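Local coordinates for protein tRNA (cytidine-2'-O-)-methyltransferase TrmJ (Sulfolobus acidocaldarius, PDB 4CNG) that methylates the 2'-hydroxyl of cytidine 32 in tRNA, using S-adenosyl-L-methionine as methyl donor and working as a homodimer, at residues A[111-116]-A[150-155]. The protein carries 1 engineered substitution. Numbering follows the deposited sequence. Where two conformers were deposited one is given.
With SAH (S-adenosyl-L-homocysteine), chain C.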
loop_
_atom_site.group_PDB
_atom_site.type_symbol
_atom_site.label_atom_id
_atom_site.label_comp_id
_atom_site.label_asym_id
_atom_site.label_seq_id
_atom_site.Cartn_x
_atom_site.Cartn_y
_atom_site.Cartn_z
ATOM N N SER A 111 5.244 -21.562 0.468
ATOM C CA SER A 111 4.290 -20.511 0.184
ATOM C C SER A 111 3.367 -20.249 1.379
ATOM O O SER A 111 2.789 -21.170 1.949
ATOM C CB SER A 111 3.468 -20.889 -1.030
ATOM O OG SER A 111 2.668 -22.016 -0.723
ATOM N N ILE A 112 3.163 -18.975 1.684
ATOM C CA ILE A 112 2.269 -18.578 2.765
ATOM C C ILE A 112 1.457 -17.344 2.383
ATOM O O ILE A 112 1.684 -16.740 1.335
ATOM C CB ILE A 112 3.046 -18.288 4.062
ATOM C CG1 ILE A 112 3.955 -17.072 3.879
ATOM C CG2 ILE A 112 3.853 -19.508 4.485
ATOM C CD1 ILE A 112 4.547 -16.551 5.170
ATOM N N ARG A 113 0.399 -17.174 3.163
ATOM C CA ARG A 113 -0.445 -15.989 3.059
ATOM C C ARG A 113 -0.410 -15.173 4.347
ATOM O O ARG A 113 0.164 -15.600 5.348
ATOM C CB ARG A 113 -1.885 -16.383 2.724
ATOM C CG ARG A 113 -2.015 -17.278 1.502
ATOM C CD ARG A 113 -1.666 -16.527 0.228
ATOM N NE ARG A 113 -1.825 -17.360 -0.960
ATOM C CZ ARG A 113 -0.871 -18.133 -1.463
ATOM N NH1 ARG A 113 0.318 -18.183 -0.881
ATOM N NH2 ARG A 113 -1.108 -18.858 -2.547
ATOM N N PRO A 114 -0.989 -13.977 4.299
ATOM C CA PRO A 114 -0.841 -13.096 5.462
ATOM C C PRO A 114 -1.489 -13.691 6.709
ATOM O O PRO A 114 -1.017 -13.456 7.821
ATOM C CB PRO A 114 -1.586 -11.831 5.035
ATOM C CG PRO A 114 -1.477 -11.822 3.549
ATOM C CD PRO A 114 -1.521 -13.262 3.126
ATOM N N ILE A 115 -2.561 -14.453 6.517
ATOM C CA ILE A 115 -3.268 -15.079 7.633
ATOM C C ILE A 115 -2.342 -15.990 8.433
ATOM O O ILE A 115 -2.593 -16.272 9.605
ATOM C CB ILE A 115 -4.480 -15.896 7.146
ATOM C CG1 ILE A 115 -5.338 -16.337 8.334
ATOM C CG2 ILE A 115 -4.021 -17.101 6.338
ATOM C CD1 ILE A 115 -6.118 -15.209 8.975
ATOM N N ASP A 116 -1.270 -16.446 7.793
ATOM C CA ASP A 116 -0.319 -17.313 8.435
ATOM C C ASP A 116 0.733 -16.556 9.278
ATOM O O ASP A 116 1.475 -17.160 10.048
ATOM C CB ASP A 116 0.382 -18.184 7.368
ATOM C CG ASP A 116 -0.572 -18.989 6.554
ATOM O OD1 ASP A 116 -1.431 -19.731 7.072
ATOM O OD2 ASP A 116 -0.256 -19.070 5.361
ATOM N N PHE A 150 2.715 -14.418 -0.508
ATOM C CA PHE A 150 1.847 -13.797 -1.530
ATOM C C PHE A 150 0.771 -12.972 -0.855
ATOM O O PHE A 150 0.087 -13.494 0.024
ATOM C CB PHE A 150 1.183 -14.895 -2.385
ATOM C CG PHE A 150 0.209 -14.372 -3.425
ATOM C CD1 PHE A 150 0.665 -13.555 -4.439
ATOM C CD2 PHE A 150 -1.166 -14.663 -3.391
ATOM C CE1 PHE A 150 -0.190 -12.990 -5.366
ATOM C CE2 PHE A 150 -2.032 -14.156 -4.390
ATOM C CZ PHE A 150 -1.525 -13.327 -5.367
ATOM N N ILE A 151 0.622 -11.722 -1.274
ATOM C CA ILE A 151 -0.505 -10.894 -0.842
ATOM C C ILE A 151 -1.636 -11.101 -1.836
ATOM O O ILE A 151 -1.489 -10.811 -3.023
ATOM C CB ILE A 151 -0.094 -9.416 -0.889
ATOM C CG1 ILE A 151 1.119 -9.131 0.018
ATOM C CG2 ILE A 151 -1.305 -8.552 -0.524
ATOM C CD1 ILE A 151 1.857 -7.844 -0.297
ATOM N N PRO A 152 -2.783 -11.597 -1.328
ATOM C CA PRO A 152 -3.880 -11.869 -2.242
ATOM C C PRO A 152 -4.350 -10.620 -2.993
ATOM O O PRO A 152 -4.499 -9.576 -2.405
ATOM C CB PRO A 152 -4.970 -12.414 -1.310
ATOM C CG PRO A 152 -4.216 -13.088 -0.225
ATOM C CD PRO A 152 -3.020 -12.197 -0.006
ATOM N N ALA A 153 -4.578 -10.795 -4.284
ATOM C CA ALA A 153 -4.999 -9.722 -5.165
ATOM C C ALA A 153 -5.528 -10.381 -6.441
ATOM O O ALA A 153 -5.521 -11.586 -6.579
ATOM C CB ALA A 153 -3.826 -8.805 -5.482
ATOM N N ASN A 154 -6.061 -9.562 -7.332
ATOM C CA ASN A 154 -6.638 -10.029 -8.593
ATOM C C ASN A 154 -5.720 -11.068 -9.232
ATOM O O ASN A 154 -4.606 -10.730 -9.594
ATOM C CB ASN A 154 -6.755 -8.811 -9.498
ATOM C CG ASN A 154 -7.338 -9.096 -10.845
ATOM O OD1 ASN A 154 -7.612 -10.233 -11.208
ATOM N ND2 ASN A 154 -7.444 -8.039 -11.637
ATOM N N PRO A 155 -6.218 -12.309 -9.438
ATOM C CA PRO A 155 -5.306 -13.318 -9.977
ATOM C C PRO A 155 -4.864 -13.003 -11.399
ATOM O O PRO A 155 -3.838 -13.500 -11.843
ATOM C CB PRO A 155 -6.108 -14.622 -9.923
ATOM C CG PRO A 155 -7.505 -14.235 -9.650
ATOM C CD PRO A 155 -7.488 -12.898 -8.988
HETATM N N SAH C . 7.919 -8.314 -12.634
HETATM C CA SAH C . 8.376 -8.447 -11.225
HETATM C CB SAH C . 7.425 -7.640 -10.356
HETATM C CG SAH C . 8.027 -7.243 -8.996
HETATM S SD SAH C . 6.883 -6.268 -8.027
HETATM C C SAH C . 8.406 -9.906 -10.876
HETATM O O SAH C . 7.944 -10.749 -11.649
HETATM O OXT SAH C . 9.014 -10.316 -9.908
HETATM C "C5'" SAH C . 8.050 -5.657 -6.809
HETATM C "C4'" SAH C . 7.999 -6.327 -5.442
HETATM O "O4'" SAH C . 6.729 -6.049 -4.832
HETATM C "C3'" SAH C . 8.086 -7.812 -5.437
HETATM O "O3'" SAH C . 9.457 -8.220 -5.578
HETATM C "C2'" SAH C . 7.475 -8.184 -4.115
HETATM O "O2'" SAH C . 8.399 -7.935 -3.062
HETATM C "C1'" SAH C . 6.331 -7.166 -4.022
HETATM N N9 SAH C . 5.028 -7.662 -4.559
HETATM C C8 SAH C . 4.277 -7.089 -5.542
HETATM N N7 SAH C . 3.059 -7.696 -5.599
HETATM C C5 SAH C . 3.048 -8.628 -4.615
HETATM C C6 SAH C . 2.080 -9.514 -4.104
HETATM N N6 SAH C . 0.848 -9.620 -4.643
HETATM N N1 SAH C . 2.401 -10.278 -3.088
HETATM C C2 SAH C . 3.618 -10.167 -2.534
HETATM N N3 SAH C . 4.592 -9.349 -2.906
HETATM C C4 SAH C . 4.290 -8.569 -3.921
#
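Phe150 N gives a nearly straight backbone hydrogen bond to Ile112 O (3.1 Å, 170°), just where the chain leaves strand 147-149 beside strand 111-112. Ile112 O also accepts from Arg113 NH1 at 3.0 Å. The two donors come from opposite faces of its carbonyl plane, and NH1 stands well above that plane. The Arg113 chain bends at chi2 (-69°), and this brings NH1 back to the oxygen. One guanidinium face lies over Phe150 CB. Arg113 NE meets the edge of the Phe150 ring at CD2, 3.7 Å away, and the guanidinium and ring planes are 78° apart. Strands 147-149 and 111-112 are parallel neighbours in the sheet of this SPOUT methyltransferase, and the loop after 147-149 forms part of the cofactor pocket. There Ile151 N donates to SAH N1 (2.9 Å), and Ile151 O accepts from SAH N6. Phe150 CE1 also touches SAH N6, at 3.6 Å. The rings of Pro114 and Pro152 touch through their CD atoms, 3.6 Å apart. Phe150 O is buried near Arg113 CD and Pro114 CD and has no polar partner. Asp116 OD2 takes the Arg113 N-H in the turn after the strand. Tyr171 of the second subunit packs on Pro114 and Ile151.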